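Local coordinates for protein redox-sensing transcriptional repressor Rex (Thermoanaerobacter ethanolicus, PDB 3WGH) that probably represses transcription by binding DNA as a homodimer, and adjusts that repression to the cellular balance of NADH and NAD(+), at residues B[88-93]-B[114-119]; B[150-155]-B[172-177]. All blocks are in the same frame, centred on the assembly; numbering follows the deposited sequence.

Overall arrangement
Contacts 1 and 2 belong to one Rossmann-type sheet and share one NADH. Their inner strands, 85-90 and 149-152, are neighbours in it, so the four segments lie in the order 114-119, 88-93, 150-155, 172-177. The contact centres are about 10 Å apart, and probable hydrogen bonds join them, I90 N to I151 O and C153 N to I90 O, each 2.8 Å. Contact 1 takes the adenosine half of the dinucleotide, gripping its ribose. Contact 2 binds the nicotinamide half through backbone oxygens of I154 and F177, while I154 and P155 also reach back to the adenine ring.

Contact 1 (B[88-93]-B[114-119]); sequences IIIGAG and GIFDIN. With NAI (1,4-dihydronicotinamide adenine dinucleotide), chain I.
The carboxylate oxygen OD1 of D117 is gripped twice. Through its anti lone pair it accepts the backbone N of A92, with A92 N to D117 OD1 at 2.8 Å. It also accepts the ribose hydroxyl of NADH, with NAI O3B to D117 OD1 at 2.6 Å. The other oxygen, OD2, takes the ribose O2B at 2.7 Å and the backbone N of N119, closing an Asx turn. Four bonds thus fix the carboxylate's rotation, and an aspartate at the end of this strand, reading both ribose hydroxyls, is a hallmark of NAD-binding Rossmann folds. With CG anti to the backbone N (chi1 -155°), the group swings back toward the glycine-rich turn. That turn needs its glycines: at G91 a side chain would jam against the preceding carbonyl, and at G93, the N-cap of the next helix, it would collide with O5B of the cofactor. Behind the site the strands run parallel, F116 N bonding to I89 O and G91 N to F116 O. CD1 of I115 lies alongside I89, 3.7 Å from its CG2, both side chains pointing the same way. On the other face CG2 of I88 meets the F116 ring at its edge, 3.8 Å from CE2, and G114 suits its place because a side chain there would crowd that ring. Helix 138-144 packs over this face, with F141 edge-to-face on F116, while strands 130-134 and 149-152 flank the pair in the sheet.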
# COMPACT_ATOMS: atom_id res chain seq x y z
N ILE B 88 -8.54 -16.11 -4.27
CA ILE B 88 -9.13 -15.78 -5.58
C ILE B 88 -9.16 -14.25 -5.74
O ILE B 88 -9.14 -13.53 -4.74
CB ILE B 88 -10.59 -16.31 -5.73
CG1 ILE B 88 -11.48 -15.62 -4.71
CG2 ILE B 88 -10.65 -17.85 -5.70
CD1 ILE B 88 -12.89 -16.20 -4.52
N ILE B 89 -9.26 -13.80 -6.98
CA ILE B 89 -9.33 -12.35 -7.30
C ILE B 89 -10.67 -12.15 -7.92
O ILE B 89 -11.07 -12.95 -8.81
CB ILE B 89 -8.20 -11.94 -8.26
CG1 ILE B 89 -6.88 -11.97 -7.48
CG2 ILE B 89 -8.42 -10.48 -8.87
CD1 ILE B 89 -5.66 -11.79 -8.37
N ILE B 90 -11.41 -11.18 -7.40
CA ILE B 90 -12.68 -10.75 -8.00
C ILE B 90 -12.40 -9.46 -8.71
O ILE B 90 -11.99 -8.47 -8.08
CB ILE B 90 -13.77 -10.44 -6.90
CG1 ILE B 90 -13.75 -11.56 -5.86
CG2 ILE B 90 -15.18 -10.28 -7.52
CD1 ILE B 90 -13.99 -12.85 -6.47
N GLY B 91 -12.67 -9.45 -10.02
CA GLY B 91 -12.33 -8.33 -10.87
C GLY B 91 -11.04 -8.57 -11.67
O GLY B 91 -9.92 -8.46 -11.15
N ALA B 92 -11.21 -8.89 -12.94
CA ALA B 92 -10.09 -9.13 -13.80
C ALA B 92 -9.82 -7.92 -14.64
O ALA B 92 -9.45 -8.06 -15.80
CB ALA B 92 -10.40 -10.33 -14.71
N GLY B 93 -10.02 -6.71 -14.10
CA GLY B 93 -9.61 -5.51 -14.82
C GLY B 93 -8.12 -5.21 -14.66
O GLY B 93 -7.28 -6.11 -14.45
N GLY B 114 -8.36 -18.97 -8.65
CA GLY B 114 -9.26 -18.58 -9.71
C GLY B 114 -9.43 -17.07 -9.78
O GLY B 114 -9.06 -16.35 -8.82
N ILE B 115 -9.92 -16.58 -10.92
CA ILE B 115 -10.13 -15.15 -11.10
C ILE B 115 -11.47 -14.97 -11.77
O ILE B 115 -11.80 -15.74 -12.67
CB ILE B 115 -8.97 -14.48 -11.88
CG1 ILE B 115 -9.23 -12.97 -12.00
CG2 ILE B 115 -8.87 -15.04 -13.28
CD1 ILE B 115 -7.93 -12.14 -12.10
N PHE B 116 -12.26 -14.01 -11.29
CA PHE B 116 -13.67 -13.92 -11.57
C PHE B 116 -13.99 -12.55 -12.08
O PHE B 116 -13.38 -11.58 -11.66
CB PHE B 116 -14.50 -14.28 -10.33
CG PHE B 116 -14.27 -15.70 -9.87
CD1 PHE B 116 -15.08 -16.76 -10.37
CD2 PHE B 116 -13.19 -16.01 -9.06
CE1 PHE B 116 -14.82 -18.11 -9.98
CE2 PHE B 116 -12.94 -17.33 -8.65
CZ PHE B 116 -13.72 -18.38 -9.16
N ASP B 117 -14.86 -12.48 -13.09
CA ASP B 117 -15.30 -11.18 -13.64
C ASP B 117 -16.75 -11.28 -14.10
O ASP B 117 -17.28 -12.39 -14.23
CB ASP B 117 -14.38 -10.73 -14.78
CG ASP B 117 -14.39 -9.20 -14.97
OD1 ASP B 117 -13.45 -8.51 -14.51
OD2 ASP B 117 -15.39 -8.67 -15.52
N ILE B 118 -17.45 -10.14 -14.23
CA ILE B 118 -18.81 -10.19 -14.82
C ILE B 118 -18.79 -9.96 -16.35
O ILE B 118 -19.83 -9.93 -16.97
CB ILE B 118 -19.78 -9.10 -14.31
CG1 ILE B 118 -19.13 -7.71 -14.41
CG2 ILE B 118 -20.35 -9.41 -12.99
CD1 ILE B 118 -20.00 -6.64 -13.79
N ASN B 119 -17.62 -9.69 -16.92
CA ASN B 119 -17.52 -9.28 -18.32
C ASN B 119 -17.22 -10.43 -19.26
O ASN B 119 -16.07 -10.86 -19.38
CB ASN B 119 -16.42 -8.21 -18.50
CG ASN B 119 -16.32 -7.69 -19.96
OD1 ASN B 119 -17.10 -8.11 -20.84
ND2 ASN B 119 -15.39 -6.77 -20.21
PA NAI I . -11.20 -1.77 -13.97
O1A NAI I . -12.46 -1.16 -14.48
O2A NAI I . -9.98 -1.95 -14.84
O5B NAI I . -11.57 -3.25 -13.50
C5B NAI I . -12.76 -3.59 -12.79
C4B NAI I . -13.16 -4.99 -13.26
O4B NAI I . -14.18 -5.44 -12.40
C3B NAI I . -13.79 -4.98 -14.67
O3B NAI I . -13.29 -6.09 -15.40
C2B NAI I . -15.27 -5.24 -14.43
O2B NAI I . -15.89 -6.04 -15.43
C1B NAI I . -15.17 -6.11 -13.18
N9A NAI I . -16.40 -6.14 -12.37
C8A NAI I . -17.32 -5.15 -12.26
N7A NAI I . -18.23 -5.60 -11.35
C5A NAI I . -17.90 -6.85 -10.96
C6A NAI I . -18.44 -7.81 -10.10
N6A NAI I . -19.58 -7.52 -9.44
N1A NAI I . -17.81 -8.99 -9.88
C2A NAI I . -16.71 -9.30 -10.56
N3A NAI I . -16.21 -8.41 -11.42
C4A NAI I . -16.75 -7.19 -11.61
O3 NAI I . -10.85 -0.99 -12.59
PN NAI I . -9.40 -1.03 -11.89
O1N NAI I . -8.71 0.18 -12.39
O2N NAI I . -8.92 -2.46 -12.10
O5D NAI I . -9.72 -0.82 -10.31
C5D NAI I . -10.36 -1.84 -9.52
C4D NAI I . -10.66 -1.20 -8.17
O4D NAI I . -9.47 -0.86 -7.43
C3D NAI I . -11.48 0.08 -8.34
O3D NAI I . -12.44 0.05 -7.28
C2D NAI I . -10.48 1.17 -8.06
O2D NAI I . -11.17 2.37 -7.64
C1D NAI I . -9.59 0.50 -7.00
N1N NAI I . -8.25 1.09 -6.81
C2N NAI I . -7.83 1.32 -5.52
C3N NAI I . -6.67 1.89 -5.21
C7N NAI I . -6.31 1.99 -3.77
O7N NAI I . -5.43 2.74 -3.34
N7N NAI I . -6.93 1.12 -2.96
C4N NAI I . -5.71 2.35 -6.32
C5N NAI I . -6.27 2.06 -7.70
C6N NAI I . -7.44 1.45 -7.89

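Contact 2 (B[150-155]-B[172-177]). With NAI (1,4-dihydronicotinamide adenine dinucleotide), chain I.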
# COMPACT_ATOMS: atom_id res chain seq x y z
N GLY B 150 -10.30 -13.75 -0.39
CA GLY B 150 -10.81 -13.07 -1.60
C GLY B 150 -10.17 -11.66 -1.75
O GLY B 150 -10.16 -10.85 -0.81
N ILE B 151 -9.55 -11.44 -2.90
CA ILE B 151 -8.95 -10.17 -3.23
C ILE B 151 -9.95 -9.40 -4.11
O ILE B 151 -10.37 -9.89 -5.15
CB ILE B 151 -7.66 -10.40 -4.00
CG1 ILE B 151 -6.75 -11.30 -3.12
CG2 ILE B 151 -7.15 -8.99 -4.43
CD1 ILE B 151 -5.34 -11.69 -3.71
N LEU B 152 -10.37 -8.25 -3.63
CA LEU B 152 -11.50 -7.53 -4.25
C LEU B 152 -10.99 -6.33 -5.07
O LEU B 152 -10.47 -5.36 -4.51
CB LEU B 152 -12.41 -7.05 -3.11
CG LEU B 152 -13.89 -7.44 -3.03
CD1 LEU B 152 -14.65 -6.21 -2.47
CD2 LEU B 152 -14.52 -7.87 -4.39
N CYS B 153 -11.12 -6.40 -6.39
CA CYS B 153 -10.58 -5.33 -7.28
C CYS B 153 -11.64 -4.93 -8.29
O CYS B 153 -11.40 -4.98 -9.48
CB CYS B 153 -9.33 -5.80 -8.06
SG CYS B 153 -8.03 -6.65 -7.11
N ILE B 154 -12.84 -4.69 -7.79
CA ILE B 154 -13.99 -4.32 -8.64
C ILE B 154 -14.32 -2.86 -8.37
O ILE B 154 -13.89 -2.31 -7.38
CB ILE B 154 -15.23 -5.22 -8.35
CG1 ILE B 154 -15.60 -5.24 -6.86
CG2 ILE B 154 -15.03 -6.67 -8.83
CD1 ILE B 154 -17.04 -5.79 -6.61
N PRO B 155 -15.11 -2.21 -9.25
CA PRO B 155 -15.51 -0.84 -8.94
C PRO B 155 -16.36 -0.81 -7.68
O PRO B 155 -16.90 -1.87 -7.24
CB PRO B 155 -16.38 -0.43 -10.17
CG PRO B 155 -16.19 -1.50 -11.21
CD PRO B 155 -15.73 -2.75 -10.47
N LYS B 172 -12.60 -16.47 4.46
CA LYS B 172 -12.08 -16.20 5.80
C LYS B 172 -11.51 -14.82 5.90
O LYS B 172 -11.40 -14.24 7.00
CB LYS B 172 -10.95 -17.20 6.17
CG LYS B 172 -11.40 -18.60 6.46
CD LYS B 172 -10.14 -19.42 6.78
CE LYS B 172 -10.40 -20.91 6.77
NZ LYS B 172 -11.87 -21.17 6.83
N ALA B 173 -11.16 -14.27 4.76
CA ALA B 173 -10.49 -12.95 4.74
C ALA B 173 -10.77 -12.26 3.42
O ALA B 173 -10.86 -12.93 2.40
CB ALA B 173 -8.96 -13.15 4.89
N ILE B 174 -10.83 -10.93 3.45
CA ILE B 174 -10.98 -10.11 2.25
C ILE B 174 -9.83 -9.11 2.20
O ILE B 174 -9.62 -8.32 3.13
CB ILE B 174 -12.36 -9.36 2.24
CG1 ILE B 174 -13.51 -10.40 2.16
CG2 ILE B 174 -12.44 -8.43 1.03
CD1 ILE B 174 -14.92 -9.79 2.00
N TRP B 175 -9.06 -9.15 1.11
CA TRP B 175 -8.05 -8.11 0.84
C TRP B 175 -8.70 -7.08 -0.08
O TRP B 175 -8.93 -7.35 -1.23
CB TRP B 175 -6.78 -8.74 0.22
CG TRP B 175 -5.55 -7.86 0.31
CD1 TRP B 175 -5.29 -6.86 1.23
CD2 TRP B 175 -4.42 -7.89 -0.58
NE1 TRP B 175 -4.05 -6.32 1.01
CE2 TRP B 175 -3.51 -6.90 -0.13
CE3 TRP B 175 -4.09 -8.68 -1.68
CZ2 TRP B 175 -2.30 -6.65 -0.75
CZ3 TRP B 175 -2.88 -8.43 -2.34
CH2 TRP B 175 -1.98 -7.43 -1.86
N ASN B 176 -9.09 -5.94 0.47
CA ASN B 176 -10.01 -5.05 -0.21
C ASN B 176 -9.25 -3.82 -0.78
O ASN B 176 -8.60 -3.11 -0.02
CB ASN B 176 -11.09 -4.56 0.76
CG ASN B 176 -11.93 -3.42 0.14
OD1 ASN B 176 -12.28 -3.50 -1.04
ND2 ASN B 176 -12.13 -2.33 0.87
N PHE B 177 -9.29 -3.62 -2.10
CA PHE B 177 -8.74 -2.42 -2.71
C PHE B 177 -9.77 -1.31 -2.89
O PHE B 177 -9.43 -0.20 -3.30
CB PHE B 177 -8.09 -2.76 -4.07
CG PHE B 177 -6.80 -3.50 -3.93
CD1 PHE B 177 -5.59 -2.81 -3.98
CD2 PHE B 177 -6.81 -4.88 -3.65
CE1 PHE B 177 -4.33 -3.54 -3.77
CE2 PHE B 177 -5.60 -5.61 -3.53
CZ PHE B 177 -4.37 -4.94 -3.57
PA NAI I . -11.20 -1.77 -13.97
O1A NAI I . -12.46 -1.16 -14.48
O2A NAI I . -9.98 -1.95 -14.84
O5B NAI I . -11.57 -3.25 -13.50
C5B NAI I . -12.76 -3.59 -12.79
C4B NAI I . -13.16 -4.99 -13.26
O4B NAI I . -14.18 -5.44 -12.40
C3B NAI I . -13.79 -4.98 -14.67
O3B NAI I . -13.29 -6.09 -15.40
C2B NAI I . -15.27 -5.24 -14.43
O2B NAI I . -15.89 -6.04 -15.43
C1B NAI I . -15.17 -6.11 -13.18
N9A NAI I . -16.40 -6.14 -12.37
C8A NAI I . -17.32 -5.15 -12.26
N7A NAI I . -18.23 -5.60 -11.35
C5A NAI I . -17.90 -6.85 -10.96
C6A NAI I . -18.44 -7.81 -10.10
N6A NAI I . -19.58 -7.52 -9.44
N1A NAI I . -17.81 -8.99 -9.88
C2A NAI I . -16.71 -9.30 -10.56
N3A NAI I . -16.21 -8.41 -11.42
C4A NAI I . -16.75 -7.19 -11.61
O3 NAI I . -10.85 -0.99 -12.59
PN NAI I . -9.40 -1.03 -11.89
O1N NAI I . -8.71 0.18 -12.39
O2N NAI I . -8.92 -2.46 -12.10
O5D NAI I . -9.72 -0.82 -10.31
C5D NAI I . -10.36 -1.84 -9.52
C4D NAI I . -10.66 -1.20 -8.17
O4D NAI I . -9.47 -0.86 -7.43
C3D NAI I . -11.48 0.08 -8.34
O3D NAI I . -12.44 0.05 -7.28
C2D NAI I . -10.48 1.17 -8.06
O2D NAI I . -11.17 2.37 -7.64
C1D NAI I . -9.59 0.50 -7.00
N1N NAI I . -8.25 1.09 -6.81
C2N NAI I . -7.83 1.32 -5.52
C3N NAI I . -6.67 1.89 -5.21
C7N NAI I . -6.31 1.99 -3.77
O7N NAI I . -5.43 2.74 -3.34
N7N NAI I . -6.93 1.12 -2.96
C4N NAI I . -5.71 2.35 -6.32
C5N NAI I . -6.27 2.06 -7.70
C6N NAI I . -7.44 1.45 -7.89
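I151 packs against two aromatic rings, W175 and F177, where strands 149-152 and 173-176, the parallel arms of a beta-alpha-beta crossover through helix 159-168, lie side by side in the Rossmann fold. Its CD1 reaches the edge of the indole, 3.8 Å from W175 CE3, and its CG2, anti to the backbone N, meets the edge of the phenyl ring, 3.8 Å from F177 CE2. The branched isoleucine can therefore serve both rings at once; an alanine here, lacking CD1 and CG2, would probably leave a gap along the edges of both rings and give the phenyl ring freedom to shift. F177 CE2 in turn lies over one face of the indole, toward its rim, and C153 SG lies obliquely to the phenyl ring, 4.8 Å from its centroid. L195 and L199 of the second subunit also pack on F177 and W175, and S198 of that subunit takes the indole NE1, so this face is buried in the dimer. The face of L152 and I174 is looser: L152 CB is 4.4 Å from I174 CG2. Beyond the start of the strand, K172 is exposed. Between the strands the backbones are hydrogen-bonded in parallel, L152 N giving W175 O a nearly straight bond (171°). At the cofactor end I154 O accepts the ribose hydroxyl O3D, and F177 O takes the nicotinamide amide N7N at 2.8 Å.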